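PDB 6MGB: capsular polysaccharide export system protein KpsC from Thermosulfurimonas dismutans, which acts as a beta(2,4) Kdo-transferase, binding CMP and probably using a CMP-linked Kdo donor to help build the conserved glycolipid anchor of Gram-negative capsules. Local coordinates for residues A[82-87]-A[207-212]; A[110-115]-A[269-274]; A[150-153]-A[157-160]. One frame throughout, in Å; residues are numbered along the deposited sequence.

Overall arrangement
The chain folds as two sheets, one mixed and one parallel, in keeping with its membership of the GT-B clan. Contact 1 joins the loop between strands 69-74 and 90-94 of the mixed sheet to a loop between strands 196-200 and 224-226 of the parallel one. Contact 2, on the other side of the chain's centre, sets helix 107-114 against the loop before strand 275-276. Contact 3 joins loop 150-153 to the start of strand 158-162 a few residues on. Their centres lie 27 to 32 Å apart. In sequence, contacts 1 and 2 interleave and contact 3 is nested inside both. Contact 1 lies closest to the bound CMP; contact 2 is buried packing away from that site.

Contact 1 (A[82-87]-A[207-212]); sequences LGHEAP and VGRKKG
His84 and Arg209 meet face to face: the guanidinium of Arg209 lies flat on one face of the imidazole, with centres 4.0 Å apart and planes at 9°. The methylene before the guanidinium joins in, Arg209 CD sitting 3.6 Å from the centroid of the His84 ring as a CH-pi contact, and coming within 3.3 Å of His84 CE1. A bend in the arginine chain (chi3 59°) turns the guanidinium so that NH1 passes over CG and CD2 of His84, while NE passes near ND1. Arginine suits this place because one residue offers both an aliphatic stem and a flat cation, and histidine supplies a flat partner of similar size.

Beside the stack, Leu82 and Val207 reach toward each other tip to tip, Leu82 CD1 lying 4.0 Å from Val207 CG2 and 4.1 Å from Val207 CG1, an apolar touch of branched ends.

One shell further out, Glu85 CG covers the opposite face of the imidazole, over the ring centre, and Glu85 is held by a salt bridge to Arg143. The His84 CG is placed between backbone N and carbonyl carbon (chi1 64°), which stands the ring between these two neighbours. In segment 207-212, Gly208 ends helix 203-206 in a Schellman motif, its positive phi easily adopted by a residue without a side chain. Leu82 also packs on Tyr141 and Arg143, and its side chain is about 7 Å from the bound CMP. Loops of the two sheets thus meet near the nucleotide, as expected at the interdomain cleft of a GT-B glycosyltransferase.

Contact 2 (A[110-115]-A[269-274]); sequences NLLNFG and AGWGLT
Leu112, near the end of helix 107-114, packs onto the indole of Trp271, joining this helix to the loop that leads to strand 275-276 of the parallel sheet in the GT-B fold. The apolar contact is a CH-pi one: Leu112 CB stands 3.6 Å from the centroid of the six-membered ring, 20° off its normal, and approaches Trp271 CH2 to 3.4 Å. With CG anti to the carbonyl carbon (chi1 -66°), the leucine brings its CD1 branch in over the same face, toward the rim on the NE1 side, Leu112 CD1 lying 3.5 Å from Trp271 CE2. Leu112 also rests on Leu292 and Ala295 of helix 289-299, which makes a branched apolar residue apt here.

Polar atoms border the ring rather than bond across the contact. The Asn113 amide meets the indole edge with its plane turned 71° from the ring, and OD1 lies 3.6 Å from Trp271 CZ3. That buried amide is satisfied at both ends by neighbouring backbone, ND2 donating to Arg282 O and OD1 accepting from Lys284 N. Asparagine suits such a double role. The indole, too, has its one N-H spent on the main chain: Trp271 NE1 donates to Phe267 O.

Contact 3 (A[150-153]-A[157-160]); sequences GYFT and ERVL
The guanidinium of Arg158 has Phe152 CB over one face, 3.4 Å above its plane and toward the rim, and the carbonyl oxygen of Thr153 at its edge. The Phe152 ring is tilted 28° from the guanidinium, so the two cross obliquely without forming a true stack, and Arg158 CD lies 3.8 Å from Phe152 CD1. One face of the phenyl ring is covered over its centre by Tyr151 CD2, 3.5 Å above the plane. In this way the loop 150-153 is anchored to the start of strand 158-162, an inner strand of the parallel sheet that forms one Rossmann-like half of the GT-B fold.

Arg158 leaves the strand with CG wedged between backbone N and carbonyl carbon (chi1 55°), then runs extended from CG to NE, which carries its charged end back to the loop just upstream. A long, flat donor fits this place, since its last methylene, CD, can lie beside the phenyl ring while its nitrogens serve main-chain carbonyls: NE bonds to His238 O as NH1 bonds to Thr153 O, which holds the group against turning. An alanine at Arg158 would be likely to leave the carbonyls of Thr153 and His238 without these donors and to open a gap beside Phe152.

Phenylalanine, in turn, is buried among aromatic and apolar neighbours: its ring meets Tyr198 edge-to-face and also touches His238, Phe239 and Leu235. Thr153, more exposed, takes part mainly through its backbone. Its oxygen lies almost exactly in the guanidinium plane, where Arg158 NH1 donates to Thr153 O over 2.8 Å with an N-H...O angle of 156°.

Contact 1 (A[82-87]-A[207-212])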
loop_
_atom_site.group_PDB
_atom_site.type_symbol
_atom_site.label_atom_id
_atom_site.label_comp_id
_atom_site.label_asym_id
_atom_site.label_seq_id
_atom_site.Cartn_x
_atom_site.Cartn_y
_atom_site.Cartn_z
ATOM N N LEU A 82 -4.976 7.057 11.423
ATOM C CA LEU A 82 -5.601 6.712 10.159
ATOM C C LEU A 82 -5.630 7.931 9.239
ATOM O O LEU A 82 -5.283 9.050 9.628
ATOM C CB LEU A 82 -7.014 6.170 10.390
ATOM C CG LEU A 82 -7.132 4.818 11.107
ATOM C CD1 LEU A 82 -8.593 4.434 11.296
ATOM C CD2 LEU A 82 -6.391 3.716 10.359
ATOM N N GLY A 83 -6.055 7.696 7.998
ATOM C CA GLY A 83 -6.021 8.747 6.996
ATOM C C GLY A 83 -6.695 10.031 7.435
ATOM O O GLY A 83 -6.256 11.125 7.068
ATOM N N HIS A 84 -7.761 9.924 8.224
ATOM C CA HIS A 84 -8.525 11.081 8.665
ATOM C C HIS A 84 -7.980 11.706 9.944
ATOM O O HIS A 84 -8.626 12.598 10.504
ATOM C CB HIS A 84 -9.992 10.690 8.872
ATOM C CG HIS A 84 -10.200 9.692 9.968
ATOM N ND1 HIS A 84 -9.921 8.350 9.816
ATOM C CD2 HIS A 84 -10.660 9.839 11.233
ATOM C CE1 HIS A 84 -10.199 7.714 10.940
ATOM N NE2 HIS A 84 -10.650 8.594 11.816
ATOM N N GLU A 85 -6.813 11.268 10.416
ATOM C CA GLU A 85 -6.265 11.742 11.681
ATOM C C GLU A 85 -5.117 12.726 11.515
ATOM O O GLU A 85 -4.898 13.559 12.402
ATOM C CB GLU A 85 -5.770 10.562 12.523
ATOM C CG GLU A 85 -6.830 9.523 12.836
ATOM C CD GLU A 85 -6.371 8.521 13.877
ATOM O OE1 GLU A 85 -5.356 8.784 14.555
ATOM O OE2 GLU A 85 -7.020 7.463 14.010
ATOM N N ALA A 86 -4.380 12.651 10.410
ATOM C CA ALA A 86 -3.177 13.455 10.246
ATOM C C ALA A 86 -2.754 13.468 8.781
ATOM O O ALA A 86 -3.249 12.653 7.993
ATOM C CB ALA A 86 -2.059 12.896 11.126
ATOM N N PRO A 87 -1.860 14.365 8.371
ATOM C CA PRO A 87 -1.398 14.357 6.983
ATOM C C PRO A 87 -0.424 13.218 6.746
ATOM O O PRO A 87 0.182 12.698 7.696
ATOM C CB PRO A 87 -0.713 15.722 6.830
ATOM C CG PRO A 87 -0.239 16.047 8.196
ATOM C CD PRO A 87 -1.271 15.481 9.136
ATOM N N VAL A 207 -13.524 1.334 12.817
ATOM C CA VAL A 207 -13.945 2.666 13.254
ATOM C C VAL A 207 -15.237 3.120 12.594
ATOM O O VAL A 207 -15.659 4.263 12.812
ATOM C CB VAL A 207 -12.845 3.717 12.996
ATOM C CG1 VAL A 207 -11.615 3.413 13.840
ATOM C CG2 VAL A 207 -12.483 3.781 11.519
ATOM N N GLY A 208 -15.877 2.267 11.795
ATOM C CA GLY A 208 -17.185 2.567 11.252
ATOM C C GLY A 208 -17.204 3.520 10.080
ATOM O O GLY A 208 -18.284 3.992 9.706
ATOM N N ARG A 209 -16.051 3.820 9.482
ATOM C CA ARG A 209 -16.019 4.710 8.328
ATOM C C ARG A 209 -16.315 3.987 7.021
ATOM O O ARG A 209 -16.721 4.634 6.050
ATOM C CB ARG A 209 -14.657 5.396 8.228
ATOM C CG ARG A 209 -14.319 6.277 9.420
ATOM C CD ARG A 209 -12.970 6.949 9.248
ATOM N NE ARG A 209 -12.928 7.772 8.041
ATOM C CZ ARG A 209 -13.255 9.060 7.990
ATOM N NH1 ARG A 209 -13.650 9.705 9.081
ATOM N NH2 ARG A 209 -13.184 9.710 6.836
ATOM N N LYS A 210 -16.121 2.671 6.973
ATOM C CA LYS A 210 -16.326 1.896 5.760
ATOM C C LYS A 210 -16.933 0.548 6.124
ATOM O O LYS A 210 -16.986 0.157 7.292
ATOM C CB LYS A 210 -15.013 1.679 4.992
ATOM C CG LYS A 210 -14.282 2.948 4.572
ATOM C CD LYS A 210 -14.564 3.313 3.123
ATOM C CE LYS A 210 -13.622 4.402 2.631
ATOM N NZ LYS A 210 -12.195 3.975 2.668
ATOM N N LYS A 211 -17.392 -0.160 5.101
ATOM C CA LYS A 211 -17.828 -1.541 5.220
ATOM C C LYS A 211 -16.757 -2.465 4.651
ATOM O O LYS A 211 -15.918 -2.058 3.845
ATOM C CB LYS A 211 -19.158 -1.750 4.493
ATOM C CG LYS A 211 -20.303 -0.923 5.069
ATOM C CD LYS A 211 -21.496 -0.867 4.127
ATOM C CE LYS A 211 -22.630 -0.041 4.720
ATOM N NZ LYS A 211 -23.147 -0.627 5.988
ATOM N N GLY A 212 -16.790 -3.722 5.095
ATOM C CA GLY A 212 -15.816 -4.715 4.697
ATOM C C GLY A 212 -16.435 -5.805 3.837
ATOM O O GLY A 212 -17.650 -5.937 3.717
#

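Contact 2 (A[110-115]-A[269-274])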
loop_
_atom_site.group_PDB
_atom_site.type_symbol
_atom_site.label_atom_id
_atom_site.label_comp_id
_atom_site.label_asym_id
_atom_site.label_seq_id
_atom_site.Cartn_x
_atom_site.Cartn_y
_atom_site.Cartn_z
ATOM N N ASN A 110 8.015 -1.126 -13.113
ATOM C CA ASN A 110 9.163 -0.920 -13.990
ATOM C C ASN A 110 10.472 -1.056 -13.220
ATOM O O ASN A 110 11.424 -1.675 -13.707
ATOM C CB ASN A 110 9.073 0.450 -14.665
ATOM C CG ASN A 110 8.025 0.498 -15.764
ATOM O OD1 ASN A 110 7.542 -0.534 -16.232
ATOM N ND2 ASN A 110 7.685 1.709 -16.200
ATOM N N LEU A 111 10.538 -0.483 -12.014
ATOM C CA LEU A 111 11.733 -0.642 -11.190
ATOM C C LEU A 111 12.025 -2.112 -10.927
ATOM O O LEU A 111 13.180 -2.551 -11.007
ATOM C CB LEU A 111 11.566 0.107 -9.867
ATOM C CG LEU A 111 11.653 1.633 -9.923
ATOM C CD1 LEU A 111 11.238 2.232 -8.591
ATOM C CD2 LEU A 111 13.061 2.078 -10.287
ATOM N N LEU A 112 10.988 -2.894 -10.625
ATOM C CA LEU A 112 11.187 -4.302 -10.305
ATOM C C LEU A 112 11.534 -5.116 -11.543
ATOM O O LEU A 112 12.314 -6.070 -11.455
ATOM C CB LEU A 112 9.934 -4.857 -9.631
ATOM C CG LEU A 112 9.619 -4.257 -8.255
ATOM C CD1 LEU A 112 8.201 -4.587 -7.812
ATOM C CD2 LEU A 112 10.619 -4.745 -7.218
ATOM N N ASN A 113 10.975 -4.756 -12.701
ATOM C CA ASN A 113 11.201 -5.550 -13.906
ATOM C C ASN A 113 12.606 -5.343 -14.461
ATOM O O ASN A 113 13.280 -6.311 -14.830
ATOM C CB ASN A 113 10.155 -5.204 -14.971
ATOM C CG ASN A 113 9.085 -6.275 -15.115
ATOM O OD1 ASN A 113 9.333 -7.457 -14.878
ATOM N ND2 ASN A 113 7.889 -5.863 -15.518
ATOM N N PHE A 114 13.067 -4.094 -14.527
ATOM C CA PHE A 114 14.240 -3.756 -15.321
ATOM C C PHE A 114 15.409 -3.190 -14.523
ATOM O O PHE A 114 16.472 -2.947 -15.107
ATOM C CB PHE A 114 13.852 -2.747 -16.406
ATOM C CG PHE A 114 12.591 -3.103 -17.145
ATOM C CD1 PHE A 114 12.555 -4.190 -18.003
ATOM C CD2 PHE A 114 11.445 -2.340 -16.987
ATOM C CE1 PHE A 114 11.396 -4.514 -18.683
ATOM C CE2 PHE A 114 10.283 -2.661 -17.668
ATOM C CZ PHE A 114 10.259 -3.749 -18.515
ATOM N N GLY A 115 15.249 -2.953 -13.222
ATOM C CA GLY A 115 16.385 -2.548 -12.415
ATOM C C GLY A 115 16.811 -1.110 -12.663
ATOM O O GLY A 115 15.996 -0.218 -12.918
ATOM N N ALA A 269 2.762 -9.081 -5.649
ATOM C CA ALA A 269 2.521 -10.408 -6.192
ATOM C C ALA A 269 3.158 -10.543 -7.572
ATOM O O ALA A 269 3.447 -9.555 -8.251
ATOM C CB ALA A 269 1.021 -10.688 -6.281
ATOM N N GLY A 270 3.378 -11.791 -7.978
ATOM C CA GLY A 270 3.901 -12.081 -9.299
ATOM C C GLY A 270 5.397 -11.935 -9.452
ATOM O O GLY A 270 5.887 -11.942 -10.587
ATOM N N TRP A 271 6.140 -11.810 -8.353
ATOM C CA TRP A 271 7.591 -11.680 -8.398
ATOM C C TRP A 271 8.304 -12.923 -7.882
ATOM O O TRP A 271 9.535 -12.918 -7.766
ATOM C CB TRP A 271 8.028 -10.450 -7.598
ATOM C CG TRP A 271 7.370 -9.190 -8.062
ATOM C CD1 TRP A 271 6.394 -8.490 -7.417
ATOM C CD2 TRP A 271 7.630 -8.485 -9.281
ATOM N NE1 TRP A 271 6.033 -7.390 -8.157
ATOM C CE2 TRP A 271 6.776 -7.366 -9.308
ATOM C CE3 TRP A 271 8.504 -8.692 -10.354
ATOM C CZ2 TRP A 271 6.772 -6.456 -10.361
ATOM C CZ3 TRP A 271 8.499 -7.788 -11.397
ATOM C CH2 TRP A 271 7.638 -6.683 -11.396
ATOM N N GLY A 272 7.562 -13.987 -7.576
ATOM C CA GLY A 272 8.137 -15.225 -7.094
ATOM C C GLY A 272 8.157 -15.381 -5.588
ATOM O O GLY A 272 8.680 -16.386 -5.096
ATOM N N LEU A 273 7.598 -14.427 -4.844
ATOM C CA LEU A 273 7.611 -14.465 -3.387
ATOM C C LEU A 273 6.273 -14.871 -2.784
ATOM O O LEU A 273 6.197 -15.073 -1.568
ATOM C CB LEU A 273 8.016 -13.092 -2.834
ATOM C CG LEU A 273 9.414 -12.609 -3.225
ATOM C CD1 LEU A 273 9.625 -11.170 -2.786
ATOM C CD2 LEU A 273 10.482 -13.512 -2.625
ATOM N N THR A 274 5.230 -15.000 -3.599
ATOM C CA THR A 274 3.885 -15.270 -3.120
ATOM C C THR A 274 3.304 -16.464 -3.860
ATOM O O THR A 274 3.766 -16.842 -4.938
ATOM C CB THR A 274 2.972 -14.055 -3.317
ATOM O OG1 THR A 274 3.104 -13.578 -4.662
ATOM C CG2 THR A 274 3.335 -12.941 -2.347
#

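Contact 3 (A[150-153]-A[157-160])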
loop_
_atom_site.group_PDB
_atom_site.type_symbol
_atom_site.label_atom_id
_atom_site.label_comp_id
_atom_site.label_asym_id
_atom_site.label_seq_id
_atom_site.Cartn_x
_atom_site.Cartn_y
_atom_site.Cartn_z
ATOM N N GLY A 150 -1.881 -14.983 25.870
ATOM C CA GLY A 150 -3.073 -15.733 26.197
ATOM C C GLY A 150 -4.199 -15.580 25.198
ATOM O O GLY A 150 -5.158 -16.359 25.246
ATOM N N TYR A 151 -4.115 -14.596 24.299
ATOM C CA TYR A 151 -5.124 -14.454 23.255
ATOM C C TYR A 151 -5.143 -15.681 22.352
ATOM O O TYR A 151 -6.213 -16.204 22.014
ATOM C CB TYR A 151 -4.853 -13.187 22.441
ATOM C CG TYR A 151 -5.967 -12.810 21.490
ATOM C CD1 TYR A 151 -6.974 -11.938 21.884
ATOM C CD2 TYR A 151 -6.009 -13.319 20.199
ATOM C CE1 TYR A 151 -7.995 -11.588 21.020
ATOM C CE2 TYR A 151 -7.025 -12.973 19.328
ATOM C CZ TYR A 151 -8.015 -12.107 19.743
ATOM O OH TYR A 151 -9.029 -11.759 18.881
ATOM N N PHE A 152 -3.965 -16.154 21.952
ATOM C CA PHE A 152 -3.829 -17.318 21.089
ATOM C C PHE A 152 -3.326 -18.511 21.892
ATOM O O PHE A 152 -2.472 -18.364 22.773
ATOM C CB PHE A 152 -2.864 -17.038 19.933
ATOM C CG PHE A 152 -3.386 -16.051 18.930
ATOM C CD1 PHE A 152 -4.451 -16.380 18.105
ATOM C CD2 PHE A 152 -2.809 -14.798 18.804
ATOM C CE1 PHE A 152 -4.933 -15.476 17.177
ATOM C CE2 PHE A 152 -3.288 -13.890 17.878
ATOM C CZ PHE A 152 -4.350 -14.229 17.064
ATOM N N THR A 153 -3.855 -19.687 21.578
ATOM C CA THR A 153 -3.395 -20.909 22.228
ATOM C C THR A 153 -2.019 -21.289 21.689
ATOM O O THR A 153 -1.820 -21.298 20.468
ATOM C CB THR A 153 -4.390 -22.045 21.987
ATOM O OG1 THR A 153 -5.666 -21.687 22.530
ATOM C CG2 THR A 153 -3.909 -23.338 22.639
ATOM N N GLU A 157 -2.805 -24.867 15.539
ATOM C CA GLU A 157 -2.792 -24.581 14.110
ATOM C C GLU A 157 -3.853 -23.538 13.781
ATOM O O GLU A 157 -5.005 -23.650 14.215
ATOM C CB GLU A 157 -3.038 -25.858 13.307
ATOM C CG GLU A 157 -2.822 -25.695 11.809
ATOM C CD GLU A 157 -3.295 -26.896 11.010
ATOM O OE1 GLU A 157 -3.686 -27.911 11.627
ATOM O OE2 GLU A 157 -3.279 -26.825 9.763
ATOM N N ARG A 158 -3.465 -22.523 13.014
ATOM C CA ARG A 158 -4.364 -21.419 12.706
ATOM C C ARG A 158 -3.814 -20.635 11.524
ATOM O O ARG A 158 -2.598 -20.554 11.329
ATOM C CB ARG A 158 -4.538 -20.497 13.919
ATOM C CG ARG A 158 -3.217 -19.976 14.454
ATOM C CD ARG A 158 -3.388 -18.989 15.593
ATOM N NE ARG A 158 -2.088 -18.627 16.157
ATOM C CZ ARG A 158 -1.578 -19.116 17.285
ATOM N NH1 ARG A 158 -2.257 -19.990 18.021
ATOM N NH2 ARG A 158 -0.379 -18.720 17.687
ATOM N N VAL A 159 -4.726 -20.052 10.743
ATOM C CA VAL A 159 -4.374 -19.202 9.615
ATOM C C VAL A 159 -5.131 -17.887 9.748
ATOM O O VAL A 159 -6.117 -17.781 10.481
ATOM C CB VAL A 159 -4.680 -19.870 8.256
ATOM C CG1 VAL A 159 -3.982 -21.221 8.160
ATOM C CG2 VAL A 159 -6.182 -20.031 8.049
ATOM N N LEU A 160 -4.660 -16.876 9.020
ATOM C CA LEU A 160 -5.217 -15.531 9.090
ATOM C C LEU A 160 -5.694 -15.095 7.712
ATOM O O LEU A 160 -4.948 -15.194 6.731
ATOM C CB LEU A 160 -4.184 -14.532 9.620
ATOM C CG LEU A 160 -4.695 -13.100 9.811
ATOM C CD1 LEU A 160 -5.785 -13.050 10.872
ATOM C CD2 LEU A 160 -3.553 -12.165 10.174
#